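Local atomic coordinates of regulator of polyketide synthase expression (PDB entry 3ONQ), a protein that probably acts as a cytosolic transcriptional regulator, joining an alpha-beta-alpha sandwich region to a PucR-type helix-turn-helix domain likely to bind DNA. Residues E142-F145 with S146-A150; D163-L166 with P167-A170; R178-L181 with Y182-Y186; E213-A216 with K217-V221; D243-D246 with A247-L250. One frame throughout, in Å; residues are numbered along the deposited sequence.

Contact 1 (E142-F145 with S146-A150)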
loop_
_atom_site.group_PDB
_atom_site.type_symbol
_atom_site.label_atom_id
_atom_site.label_comp_id
_atom_site.label_asym_id
_atom_site.label_seq_id
_atom_site.Cartn_x
_atom_site.Cartn_y
_atom_site.Cartn_z
ATOM N N GLU B 142 3.938 8.474 15.024
ATOM C CA GLU B 142 4.416 9.855 15.068
ATOM C C GLU B 142 4.583 10.296 16.515
ATOM O O GLU B 142 5.467 11.107 16.832
ATOM C CB GLU B 142 3.507 10.815 14.289
ATOM C CG GLU B 142 2.094 10.990 14.857
ATOM C CD GLU B 142 1.142 11.604 13.828
ATOM O OE1 GLU B 142 1.603 12.377 12.964
ATOM O OE2 GLU B 142 -0.066 11.299 13.865
ATOM N N THR B 143 3.747 9.750 17.397
ATOM C CA THR B 143 3.849 10.053 18.823
ATOM C C THR B 143 5.130 9.441 19.399
ATOM O O THR B 143 5.917 10.123 20.059
ATOM C CB THR B 143 2.618 9.571 19.602
ATOM O OG1 THR B 143 1.463 10.301 19.164
ATOM C CG2 THR B 143 2.803 9.798 21.099
HETATM N N MSE B 144 5.347 8.160 19.130
HETATM C CA MSE B 144 6.584 7.499 19.542
HETATM C C MSE B 144 7.841 8.252 19.065
HETATM O O MSE B 144 8.723 8.563 19.858
HETATM C CB MSE B 144 6.637 6.065 19.027
HETATM C CG MSE B 144 8.048 5.411 19.161
HETATM SE SE MSE B 144 8.035 3.631 18.362
HETATM C CE MSE B 144 8.051 4.176 16.484
ATOM N N PHE B 145 7.935 8.512 17.768
ATOM C CA PHE B 145 9.110 9.196 17.229
ATOM C C PHE B 145 9.293 10.625 17.769
ATOM O O PHE B 145 10.424 11.063 17.983
ATOM C CB PHE B 145 9.078 9.226 15.704
ATOM C CG PHE B 145 9.523 7.939 15.051
ATOM C CD1 PHE B 145 10.840 7.523 15.135
ATOM C CD2 PHE B 145 8.630 7.186 14.299
ATOM C CE1 PHE B 145 11.267 6.355 14.509
ATOM C CE2 PHE B 145 9.036 6.024 13.676
ATOM C CZ PHE B 145 10.354 5.602 13.778
ATOM N N SER B 146 8.191 11.347 17.968
ATOM C CA SER B 146 8.256 12.704 18.523
ATOM C C SER B 146 8.834 12.684 19.929
ATOM O O SER B 146 9.663 13.518 20.275
ATOM C CB SER B 146 6.880 13.400 18.538
ATOM O OG SER B 146 6.462 13.754 17.230
ATOM N N LEU B 147 8.409 11.716 20.731
ATOM C CA LEU B 147 8.879 11.634 22.106
ATOM C C LEU B 147 10.358 11.268 22.128
ATOM O O LEU B 147 11.102 11.799 22.933
ATOM C CB LEU B 147 8.052 10.625 22.916
ATOM C CG LEU B 147 6.602 11.052 23.217
ATOM C CD1 LEU B 147 5.763 9.878 23.764
ATOM C CD2 LEU B 147 6.534 12.240 24.192
ATOM N N GLN B 148 10.783 10.366 21.244
ATOM C CA GLN B 148 12.202 10.015 21.133
ATOM C C GLN B 148 13.051 11.185 20.602
ATOM O O GLN B 148 14.231 11.294 20.903
ATOM C CB GLN B 148 12.388 8.786 20.235
ATOM C CG GLN B 148 11.816 7.498 20.820
ATOM C CD GLN B 148 12.163 6.270 19.999
ATOM O OE1 GLN B 148 12.042 6.273 18.771
ATOM N NE2 GLN B 148 12.605 5.206 20.677
ATOM N N ALA B 149 12.438 12.049 19.804
ATOM C CA ALA B 149 13.124 13.183 19.187
ATOM C C ALA B 149 13.219 14.398 20.129
ATOM O O ALA B 149 14.151 15.198 20.041
ATOM C CB ALA B 149 12.397 13.571 17.884
ATOM N N ALA B 150 12.259 14.516 21.035
ATOM C CA ALA B 150 12.124 15.687 21.905
ATOM C C ALA B 150 13.409 16.168 22.589
ATOM O O ALA B 150 13.596 17.363 22.754
ATOM C CB ALA B 150 11.026 15.460 22.941
#
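S146 turns its hydroxyl back onto the carbonyl one helical turn earlier: S146 OG donates to E142 O at 2.9 Å. The backbone N of S146 reaches the same E142 oxygen at 3.0 Å, and the two donors come from opposite faces of that peptide plane, so the acceptor is gripped from both sides. The grip depends on OG standing beside its own backbone N and anti to the carbonyl carbon (chi1 -72°). With an alanine here, the E142 carbonyl would probably be left with its main-chain donor alone, and the contact with R169 would be weakened.

T143 and L147 lie side by side and point the same way, T143 CG2 resting 4.0 Å from L147 CD1. Both lean on the sheet, T143 against Y125 and L96, L147 against F94 and L96. This is the inner face of helix 132-149, the connecting helix of a beta-alpha-beta unit whose parallel strands are 124-131 and 160-161. The T143 hydroxyl bonds to A139 O, and the E142 carboxylate makes a salt bridge with R130.

Farther round the helix M144, a selenomethionine, runs alongside Q148, with M144 CG 4.1 Å from Q148 OE1. The same amide oxygen stands 4.0 Å from F145 CD1, with amide and ring planes 62° apart. A bend at the end of the M144 chain (chi3 75°) lays its CE over one face of the F145 ring, 3.5 Å above the plane and offset toward the rim. One step on, A149 N bonds to F145 O at 2.9 Å, and the A149 methyl packs on M259 of the second subunit.

Contact 2 (D163-L166 with P167-A170)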
loop_
_atom_site.group_PDB
_atom_site.type_symbol
_atom_site.label_atom_id
_atom_site.label_comp_id
_atom_site.label_asym_id
_atom_site.label_seq_id
_atom_site.Cartn_x
_atom_site.Cartn_y
_atom_site.Cartn_z
ATOM N N ASP B 163 3.913 18.707 13.639
ATOM C CA ASP B 163 5.135 18.629 12.866
ATOM C C ASP B 163 6.328 19.324 13.513
ATOM O O ASP B 163 7.261 19.699 12.836
ATOM C CB ASP B 163 4.901 19.170 11.457
ATOM C CG ASP B 163 4.500 20.635 11.442
ATOM O OD1 ASP B 163 4.715 21.288 10.414
ATOM O OD2 ASP B 163 3.971 21.128 12.441
ATOM N N GLU B 164 6.276 19.509 14.822
ATOM C CA GLU B 164 7.324 20.214 15.554
ATOM C C GLU B 164 8.712 19.581 15.459
ATOM O O GLU B 164 9.704 20.275 15.521
ATOM C CB GLU B 164 6.942 20.372 17.019
ATOM C CG GLU B 164 6.260 21.667 17.345
ATOM C CD GLU B 164 6.058 21.857 18.829
ATOM O OE1 GLU B 164 5.068 21.335 19.353
ATOM O OE2 GLU B 164 6.892 22.526 19.470
ATOM N N LEU B 165 8.774 18.261 15.365
ATOM C CA LEU B 165 10.042 17.533 15.346
ATOM C C LEU B 165 10.435 16.810 14.045
ATOM O O LEU B 165 11.082 15.781 14.092
ATOM C CB LEU B 165 10.098 16.574 16.526
ATOM C CG LEU B 165 10.291 17.316 17.840
ATOM C CD1 LEU B 165 9.621 16.607 18.963
ATOM C CD2 LEU B 165 11.756 17.507 18.119
ATOM N N LEU B 166 10.018 17.328 12.899
ATOM C CA LEU B 166 10.215 16.622 11.631
ATOM C C LEU B 166 11.657 16.178 11.373
ATOM O O LEU B 166 11.913 15.000 11.109
ATOM C CB LEU B 166 9.690 17.448 10.448
ATOM C CG LEU B 166 8.173 17.495 10.312
ATOM C CD1 LEU B 166 7.748 18.271 9.079
ATOM C CD2 LEU B 166 7.656 16.076 10.242
ATOM N N PRO B 167 12.607 17.121 11.432
ATOM C CA PRO B 167 13.958 16.679 11.065
ATOM C C PRO B 167 14.534 15.634 12.027
ATOM O O PRO B 167 15.119 14.644 11.573
ATOM C CB PRO B 167 14.788 17.980 11.046
ATOM C CG PRO B 167 13.921 19.047 11.662
ATOM C CD PRO B 167 12.500 18.569 11.684
ATOM N N GLU B 168 14.376 15.838 13.328
ATOM C CA GLU B 168 14.880 14.857 14.285
ATOM C C GLU B 168 14.193 13.492 14.086
ATOM O O GLU B 168 14.837 12.437 14.172
ATOM C CB GLU B 168 14.700 15.354 15.719
ATOM C CG GLU B 168 15.531 16.580 16.053
ATOM C CD GLU B 168 14.948 17.880 15.510
ATOM O OE1 GLU B 168 13.800 17.893 15.013
ATOM O OE2 GLU B 168 15.651 18.897 15.595
ATOM N N ARG B 169 12.892 13.518 13.804
ATOM C CA ARG B 169 12.170 12.285 13.512
ATOM C C ARG B 169 12.727 11.629 12.264
ATOM O O ARG B 169 12.944 10.416 12.234
ATOM C CB ARG B 169 10.670 12.553 13.349
ATOM C CG ARG B 169 9.963 12.835 14.675
ATOM C CD ARG B 169 8.558 13.384 14.446
ATOM N NE ARG B 169 7.800 12.535 13.525
ATOM C CZ ARG B 169 6.645 12.889 12.971
ATOM N NH1 ARG B 169 6.100 14.067 13.278
ATOM N NH2 ARG B 169 6.026 12.067 12.126
ATOM N N ALA B 170 12.959 12.428 11.228
ATOM C CA ALA B 170 13.554 11.897 10.006
ATOM C C ALA B 170 14.927 11.279 10.281
ATOM O O ALA B 170 15.237 10.193 9.772
ATOM C CB ALA B 170 13.625 12.968 8.923
HETATM O O HOH W 1 6.549 16.069 15.243
#
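L165 and R169 are joined first by backbone hydrogen bonding: R169 N donates to L165 O at 2.9 Å. The next rung follows the same pattern, A170 N to L166 O at 2.8 Å.

A water adds a second polar link between L165 and R169. It accepts from L165 N at 3.1 Å and from R169 NH1 at 2.8 Å, sitting in the guanidinium plane at its edge. The other guanidinium nitrogens also have partners, among them D174, whose OD2 forms a salt bridge with R169 NE, so this buried charge is held in a fixed orientation.

Van der Waals contacts fill in around these bonds. L166 CD2 lies over one face of the R169 guanidinium, 4.0 Å from NH1, while the aliphatic part of the arginine runs past L165, whose CB is 4.1 Å from R169 CD. E168 bends at its second torsion (chi2 78°), which brings its carboxylate back across L165 at about a right angle, with OE1 3.7 Å from L165 CD2. The other carboxylate oxygen, OE2, pairs with R245. L166 CB and P167 CD are 3.3 Å apart, a closeness set largely by the peptide bond into the proline ring.

In the fold, D163 to L166 make a type I beta turn that leads straight into helix 166-172, with L165 at the N-cap. P167 falls in the first turn, where a backbone nitrogen without a hydrogen costs no helical bond, so the whole is a classic helix start: turn, N-cap and an early proline.

Contact 3 (R178-L181 with Y182-Y186). With SO4 (sulfate ion), chain O.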
loop_
_atom_site.group_PDB
_atom_site.type_symbol
_atom_site.label_atom_id
_atom_site.label_comp_id
_atom_site.label_asym_id
_atom_site.label_seq_id
_atom_site.Cartn_x
_atom_site.Cartn_y
_atom_site.Cartn_z
ATOM N N ARG B 178 9.961 11.892 6.908
ATOM C CA ARG B 178 10.611 12.121 5.628
ATOM C C ARG B 178 9.571 12.554 4.610
ATOM O O ARG B 178 9.795 13.466 3.824
ATOM C CB ARG B 178 11.292 10.859 5.110
ATOM C CG ARG B 178 12.538 10.442 5.857
ATOM C CD ARG B 178 13.017 9.101 5.320
ATOM N NE ARG B 178 14.137 8.572 6.083
ATOM C CZ ARG B 178 14.306 7.296 6.404
ATOM N NH1 ARG B 178 13.417 6.373 6.042
ATOM N NH2 ARG B 178 15.379 6.943 7.088
ATOM N N GLU B 179 8.437 11.872 4.609
ATOM C CA GLU B 179 7.433 12.109 3.586
ATOM C C GLU B 179 6.844 13.504 3.749
ATOM O O GLU B 179 6.697 14.231 2.764
ATOM C CB GLU B 179 6.334 11.044 3.636
ATOM C CG GLU B 179 5.279 11.205 2.543
ATOM C CD GLU B 179 5.808 10.830 1.162
ATOM O OE1 GLU B 179 6.942 10.299 1.061
ATOM O OE2 GLU B 179 5.081 11.072 0.175
ATOM N N GLU B 180 6.521 13.893 4.982
ATOM C CA GLU B 180 6.015 15.247 5.224
ATOM C C GLU B 180 7.001 16.343 4.795
ATOM O O GLU B 180 6.605 17.334 4.185
ATOM C CB GLU B 180 5.624 15.454 6.690
ATOM C CG GLU B 180 4.359 14.698 7.102
ATOM C CD GLU B 180 3.885 15.085 8.496
ATOM O OE1 GLU B 180 4.223 16.204 8.960
ATOM O OE2 GLU B 180 3.181 14.270 9.129
ATOM N N LEU B 181 8.277 16.167 5.114
ATOM C CA LEU B 181 9.297 17.142 4.713
ATOM C C LEU B 181 9.283 17.263 3.199
ATOM O O LEU B 181 9.344 18.355 2.661
ATOM C CB LEU B 181 10.684 16.722 5.210
ATOM C CG LEU B 181 10.912 16.915 6.706
ATOM C CD1 LEU B 181 12.083 16.071 7.232
ATOM C CD2 LEU B 181 11.102 18.399 7.009
ATOM N N TYR B 182 9.160 16.131 2.513
ATOM C CA TYR B 182 9.118 16.140 1.056
ATOM C C TYR B 182 7.845 16.813 0.531
ATOM O O TYR B 182 7.908 17.763 -0.250
ATOM C CB TYR B 182 9.228 14.713 0.507
ATOM C CG TYR B 182 9.259 14.637 -1.007
ATOM C CD1 TYR B 182 10.249 15.288 -1.737
ATOM C CD2 TYR B 182 8.312 13.900 -1.704
ATOM C CE1 TYR B 182 10.287 15.210 -3.129
ATOM C CE2 TYR B 182 8.344 13.813 -3.094
ATOM C CZ TYR B 182 9.330 14.470 -3.799
ATOM O OH TYR B 182 9.361 14.387 -5.177
ATOM N N ARG B 183 6.694 16.325 0.980
ATOM C CA ARG B 183 5.409 16.754 0.447
ATOM C C ARG B 183 4.962 18.112 0.946
ATOM O O ARG B 183 4.510 18.938 0.159
ATOM C CB ARG B 183 4.312 15.738 0.771
ATOM C CG ARG B 183 4.555 14.353 0.232
ATOM C CD ARG B 183 4.485 14.349 -1.277
ATOM N NE ARG B 183 4.607 13.007 -1.841
ATOM C CZ ARG B 183 4.613 12.757 -3.147
ATOM N NH1 ARG B 183 4.510 13.764 -4.012
ATOM N NH2 ARG B 183 4.726 11.509 -3.590
ATOM N N ASN B 184 5.058 18.333 2.251
ATOM C CA ASN B 184 4.449 19.512 2.853
ATOM C C ASN B 184 5.376 20.711 2.952
ATOM O O ASN B 184 4.925 21.815 3.235
ATOM C CB ASN B 184 3.909 19.209 4.246
ATOM C CG ASN B 184 2.819 18.147 4.234
ATOM O OD1 ASN B 184 2.227 17.868 3.197
ATOM N ND2 ASN B 184 2.563 17.548 5.387
ATOM N N VAL B 185 6.670 20.500 2.759
ATOM C CA VAL B 185 7.594 21.624 2.837
ATOM C C VAL B 185 8.299 21.823 1.496
ATOM O O VAL B 185 8.056 22.821 0.806
ATOM C CB VAL B 185 8.598 21.457 4.004
ATOM C CG1 VAL B 185 9.456 22.705 4.151
ATOM C CG2 VAL B 185 7.849 21.182 5.299
ATOM N N TYR B 186 9.138 20.862 1.109
ATOM C CA TYR B 186 9.910 20.964 -0.130
ATOM C C TYR B 186 9.041 21.153 -1.367
ATOM O O TYR B 186 9.247 22.090 -2.135
ATOM C CB TYR B 186 10.804 19.740 -0.298
ATOM C CG TYR B 186 11.437 19.584 -1.664
ATOM C CD1 TYR B 186 12.627 20.236 -1.991
ATOM C CD2 TYR B 186 10.861 18.755 -2.623
ATOM C CE1 TYR B 186 13.222 20.066 -3.253
ATOM C CE2 TYR B 186 11.438 18.585 -3.866
ATOM C CZ TYR B 186 12.614 19.237 -4.183
ATOM O OH TYR B 186 13.160 19.041 -5.435
HETATM S S SO4 O . -0.501 15.036 6.168
HETATM O O1 SO4 O . -0.545 16.150 7.115
HETATM O O2 SO4 O . -1.625 15.133 5.241
HETATM O O3 SO4 O . 0.740 15.075 5.397
HETATM O O4 SO4 O . -0.585 13.778 6.905
HETATM O O HOH W 2 5.457 9.180 -1.640
HETATM O O HOH W 3 4.045 18.485 7.559
#
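A pi-type turn widens helix 175-190 here, carried by Y186 N, which reaches back five residues to L181 O at 3.0 Å. The N-H of V185 is caught in the change of register and makes only weak bonds, one to E180 O and one to L181 O.

On one flank E179 and R183 form a salt bridge, E179 OE2 to R183 NE at 2.8 Å. The oxygen lies in the guanidinium plane, yet the arginine meets it from above the carboxylate plane, 37° out of it. E179 manages this by bending at its second torsion (chi2 72°), bringing the carboxylate round to R183. A water donating to E179 OE2 at 2.6 Å also accepts from R183 NH2, and Y182 CE2 sits 3.8 Å over the centre of the guanidinium. E179 OE1 has its own charged partner in R260.

The helix belongs to the bundle beyond the sheet domain. L181 packs on L166 and A170 of helix 166-172, V185 leans on L250 and A253 of helix 244-261, and the hydroxyls of Y182 and Y186 both bond to D261.

On the outer flank E180 and N184 are bridged by a water, 2.7 Å from E180 OE1 and 2.8 Å from N184 ND2. The same ND2 donates to sulfate O3 at 3.1 Å, an ion probably left from the crystallisation liquor.

Contact 4 (E213-A216 with K217-V221)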
loop_
_atom_site.group_PDB
_atom_site.type_symbol
_atom_site.label_atom_id
_atom_site.label_comp_id
_atom_site.label_asym_id
_atom_site.label_seq_id
_atom_site.Cartn_x
_atom_site.Cartn_y
_atom_site.Cartn_z
ATOM N N GLU B 213 21.035 40.587 2.893
ATOM C CA GLU B 213 21.904 41.334 1.989
ATOM C C GLU B 213 22.610 40.426 1.004
ATOM O O GLU B 213 22.636 40.714 -0.190
ATOM C CB GLU B 213 22.934 42.175 2.755
ATOM C CG GLU B 213 22.354 43.451 3.325
ATOM C CD GLU B 213 21.654 44.278 2.261
ATOM O OE1 GLU B 213 20.544 44.781 2.544
ATOM O OE2 GLU B 213 22.210 44.414 1.144
ATOM N N ASN B 214 23.186 39.336 1.505
ATOM C CA ASN B 214 23.924 38.425 0.637
ATOM C C ASN B 214 23.004 37.724 -0.343
ATOM O O ASN B 214 23.412 37.399 -1.454
ATOM C CB ASN B 214 24.730 37.400 1.438
ATOM C CG ASN B 214 25.802 38.044 2.299
ATOM O OD1 ASN B 214 26.148 39.218 2.117
ATOM N ND2 ASN B 214 26.339 37.277 3.240
ATOM N N THR B 215 21.760 37.500 0.073
ATOM C CA THR B 215 20.782 36.843 -0.786
ATOM C C THR B 215 20.392 37.813 -1.903
ATOM O O THR B 215 20.459 37.462 -3.077
ATOM C CB THR B 215 19.535 36.365 0.015
ATOM O OG1 THR B 215 19.938 35.450 1.042
ATOM C CG2 THR B 215 18.540 35.672 -0.896
ATOM N N ALA B 216 20.008 39.035 -1.527
ATOM C CA ALA B 216 19.774 40.115 -2.490
ATOM C C ALA B 216 20.915 40.254 -3.497
ATOM O O ALA B 216 20.687 40.351 -4.694
ATOM C CB ALA B 216 19.551 41.448 -1.770
ATOM N N LYS B 217 22.144 40.272 -3.000
ATOM C CA LYS B 217 23.318 40.419 -3.849
ATOM C C LYS B 217 23.451 39.256 -4.839
ATOM O O LYS B 217 23.671 39.466 -6.032
ATOM C CB LYS B 217 24.568 40.532 -2.975
ATOM C CG LYS B 217 25.885 40.447 -3.718
ATOM C CD LYS B 217 27.052 40.586 -2.729
ATOM C CE LYS B 217 28.417 40.492 -3.415
ATOM N NZ LYS B 217 28.685 39.166 -4.045
ATOM N N GLU B 218 23.321 38.035 -4.332
ATOM C CA GLU B 218 23.370 36.827 -5.159
ATOM C C GLU B 218 22.296 36.796 -6.248
ATOM O O GLU B 218 22.557 36.374 -7.371
ATOM C CB GLU B 218 23.224 35.581 -4.282
ATOM C CG GLU B 218 24.441 34.695 -4.250
ATOM C CD GLU B 218 24.878 34.264 -5.638
ATOM O OE1 GLU B 218 24.285 33.315 -6.196
ATOM O OE2 GLU B 218 25.818 34.884 -6.172
ATOM N N LEU B 219 21.088 37.238 -5.916
ATOM C CA LEU B 219 19.957 37.084 -6.831
ATOM C C LEU B 219 19.648 38.316 -7.668
ATOM O O LEU B 219 18.725 38.302 -8.486
ATOM C CB LEU B 219 18.708 36.673 -6.051
ATOM C CG LEU B 219 18.744 35.303 -5.372
ATOM C CD1 LEU B 219 17.495 35.115 -4.539
ATOM C CD2 LEU B 219 18.904 34.183 -6.396
ATOM N N ASN B 220 20.408 39.388 -7.457
ATOM C CA ASN B 220 20.131 40.644 -8.133
ATOM C C ASN B 220 18.711 41.151 -7.919
ATOM O O ASN B 220 18.055 41.570 -8.871
ATOM C CB ASN B 220 20.406 40.521 -9.633
ATOM C CG ASN B 220 21.869 40.273 -9.931
ATOM O OD1 ASN B 220 22.739 40.629 -9.138
ATOM N ND2 ASN B 220 22.148 39.667 -11.078
ATOM N N VAL B 221 18.240 41.115 -6.675
ATOM C CA VAL B 221 16.962 41.730 -6.331
ATOM C C VAL B 221 17.141 42.601 -5.095
ATOM O O VAL B 221 18.148 42.497 -4.408
ATOM C CB VAL B 221 15.859 40.677 -6.032
ATOM C CG1 VAL B 221 15.590 39.814 -7.245
ATOM C CG2 VAL B 221 16.243 39.824 -4.826
#
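T215 and L219 lie side by side and point the same way, with T215 CG2 3.8 Å from L219 CD1. From the next residue, the A216 methyl is pressed against V221 O at 3.2 Å, and V221 N returns a hydrogen bond to A216 O, also 3.2 Å, lying in the carbonyl plane on a lone pair. N220 makes that return possible: its positive phi of 55° swings the chain off the helix axis and turns the V221 amide back. Behind these contacts runs the ordinary backbone ladder, K217 N to E213 O and L219 N to T215 O, each 2.9 Å.

The next shell fixes the helix at its start. S211 accepts from the T215 hydroxyl through its carbonyl, and its own OG takes the amide of N214. Farther out, T215 packs on F205 and V226, L219 on L200 and T204, and A216 on P223.

A bond spanning five residues and a left-handed residue are features of Schellman-type helix ends. Here they close helix 212-219 and open the short turn to helix 223-237, the probable recognition helix of the PucR helix-turn-helix.

Contact 5 (D243-D246 with A247-L250)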
loop_
_atom_site.group_PDB
_atom_site.type_symbol
_atom_site.label_atom_id
_atom_site.label_comp_id
_atom_site.label_asym_id
_atom_site.label_seq_id
_atom_site.Cartn_x
_atom_site.Cartn_y
_atom_site.Cartn_z
ATOM N N ASP B 243 13.789 32.495 11.098
ATOM C CA ASP B 243 13.921 31.920 12.438
ATOM C C ASP B 243 14.889 30.742 12.438
ATOM O O ASP B 243 14.747 29.827 11.635
ATOM C CB ASP B 243 12.563 31.466 12.962
ATOM C CG ASP B 243 12.663 30.813 14.323
ATOM O OD1 ASP B 243 12.939 29.600 14.387
ATOM O OD2 ASP B 243 12.476 31.517 15.332
ATOM N N PRO B 244 15.866 30.747 13.352
ATOM C CA PRO B 244 16.906 29.707 13.355
ATOM C C PRO B 244 16.336 28.272 13.425
ATOM O O PRO B 244 16.858 27.373 12.764
ATOM C CB PRO B 244 17.728 30.027 14.608
ATOM C CG PRO B 244 17.495 31.476 14.848
ATOM C CD PRO B 244 16.084 31.762 14.398
ATOM N N ARG B 245 15.288 28.052 14.205
ATOM C CA ARG B 245 14.706 26.713 14.274
ATOM C C ARG B 245 14.083 26.339 12.940
ATOM O O ARG B 245 14.362 25.273 12.405
ATOM C CB ARG B 245 13.673 26.606 15.395
ATOM C CG ARG B 245 12.817 25.352 15.318
ATOM C CD ARG B 245 13.657 24.076 15.431
ATOM N NE ARG B 245 12.840 22.875 15.260
ATOM C CZ ARG B 245 13.328 21.641 15.150
ATOM N NH1 ARG B 245 14.632 21.429 15.212
ATOM N NH2 ARG B 245 12.512 20.615 14.988
ATOM N N ASP B 246 13.266 27.231 12.382
ATOM C CA ASP B 246 12.577 26.932 11.125
ATOM C C ASP B 246 13.563 26.751 9.979
ATOM O O ASP B 246 13.348 25.918 9.090
ATOM C CB ASP B 246 11.573 28.041 10.756
ATOM C CG ASP B 246 10.426 28.147 11.738
ATOM O OD1 ASP B 246 10.525 27.595 12.854
ATOM O OD2 ASP B 246 9.418 28.783 11.387
ATOM N N ALA B 247 14.627 27.551 9.984
ATOM C CA ALA B 247 15.639 27.480 8.933
ATOM C C ALA B 247 16.298 26.100 8.922
ATOM O O ALA B 247 16.598 25.545 7.869
ATOM C CB ALA B 247 16.698 28.598 9.111
ATOM N N TYR B 248 16.521 25.546 10.103
ATOM C CA TYR B 248 17.042 24.190 10.199
ATOM C C TYR B 248 16.041 23.182 9.607
ATOM O O TYR B 248 16.431 22.283 8.866
ATOM C CB TYR B 248 17.384 23.849 11.646
ATOM C CG TYR B 248 17.708 22.393 11.848
ATOM C CD1 TYR B 248 18.880 21.846 11.353
ATOM C CD2 TYR B 248 16.839 21.562 12.530
ATOM C CE1 TYR B 248 19.172 20.506 11.533
ATOM C CE2 TYR B 248 17.124 20.236 12.722
ATOM C CZ TYR B 248 18.282 19.709 12.218
ATOM O OH TYR B 248 18.555 18.373 12.415
ATOM N N VAL B 249 14.754 23.344 9.917
ATOM C CA VAL B 249 13.713 22.508 9.306
ATOM C C VAL B 249 13.710 22.643 7.773
ATOM O O VAL B 249 13.713 21.653 7.048
ATOM C CB VAL B 249 12.306 22.833 9.869
ATOM C CG1 VAL B 249 11.230 21.991 9.163
ATOM C CG2 VAL B 249 12.258 22.600 11.387
ATOM N N LEU B 250 13.738 23.871 7.278
ATOM C CA LEU B 250 13.716 24.086 5.833
ATOM C C LEU B 250 14.941 23.468 5.143
ATOM O O LEU B 250 14.823 22.804 4.101
ATOM C CB LEU B 250 13.606 25.577 5.527
ATOM C CG LEU B 250 12.243 26.215 5.818
ATOM C CD1 LEU B 250 12.366 27.727 5.944
ATOM C CD2 LEU B 250 11.232 25.849 4.737
#
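R245 reaches over the following turn, and the tight part of the contact gathers round its guanidinium. V249 CG2 lies over one face, 3.8 Å above the plane, and R245 NH1 comes to the edge of the Y248 ring, 3.5 Å from CD2, with the two planes 37° apart. The chain leaves with CG anti to the backbone N and then bends (chi2 61°), which carries the group onward along the helix to Y248 and V249. NH1 also forms a salt bridge with E168, and NH2 donates to E164 O. With a leucine in its place, E168 would probably be left without its charged mate and the E164 carbonyl without this donor. L250, bonded through its N to D246 O at 2.8 Å, belongs to the packed side too and turns inward against W239 and L206.

These residues open helix 244-261, which begins within the PucR-type helix-turn-helix domain and packs by way of P167 and E168 on helix 166-172. The Y248 ring also meets Y248 of the second subunit.

Toward the helix start the packing thins and polar capping takes over. D243, the N-cap, accepts D246 N on OD1 at 3.1 Å through the anti lone pair, and R245 N adds a weak bond to the same oxygen. D243 O takes A247 N at 2.8 Å. P244 is the exposed residue on this side, though it brushes K207 of the second subunit. D246 sends OD2 to the amide of D240.

Contacts 1, 2, 3 and 5 form a connected cluster, and contact 2 touches each of the other three. Its E168 OE2 meets R245 NH1 of contact 5 at 2.8 Å in a salt bridge, its R169 CD lies 3.5 Å from S146 OG of contact 1, and its L166 CB is 3.8 Å from L181 CD2 of contact 3. Contacts 3 and 5 meet through V185 CG1 and L250 CD2, 3.7 Å apart. Bound glycerol, probably from the crystallisation liquor, lies within about 3 to 4 Å of the side chains of F145, E168, R178 and R245. Contact 4 stands apart in the helix-turn-helix, its centre about 20 Å from that of contact 5 and about 38 Å from that of contact 1.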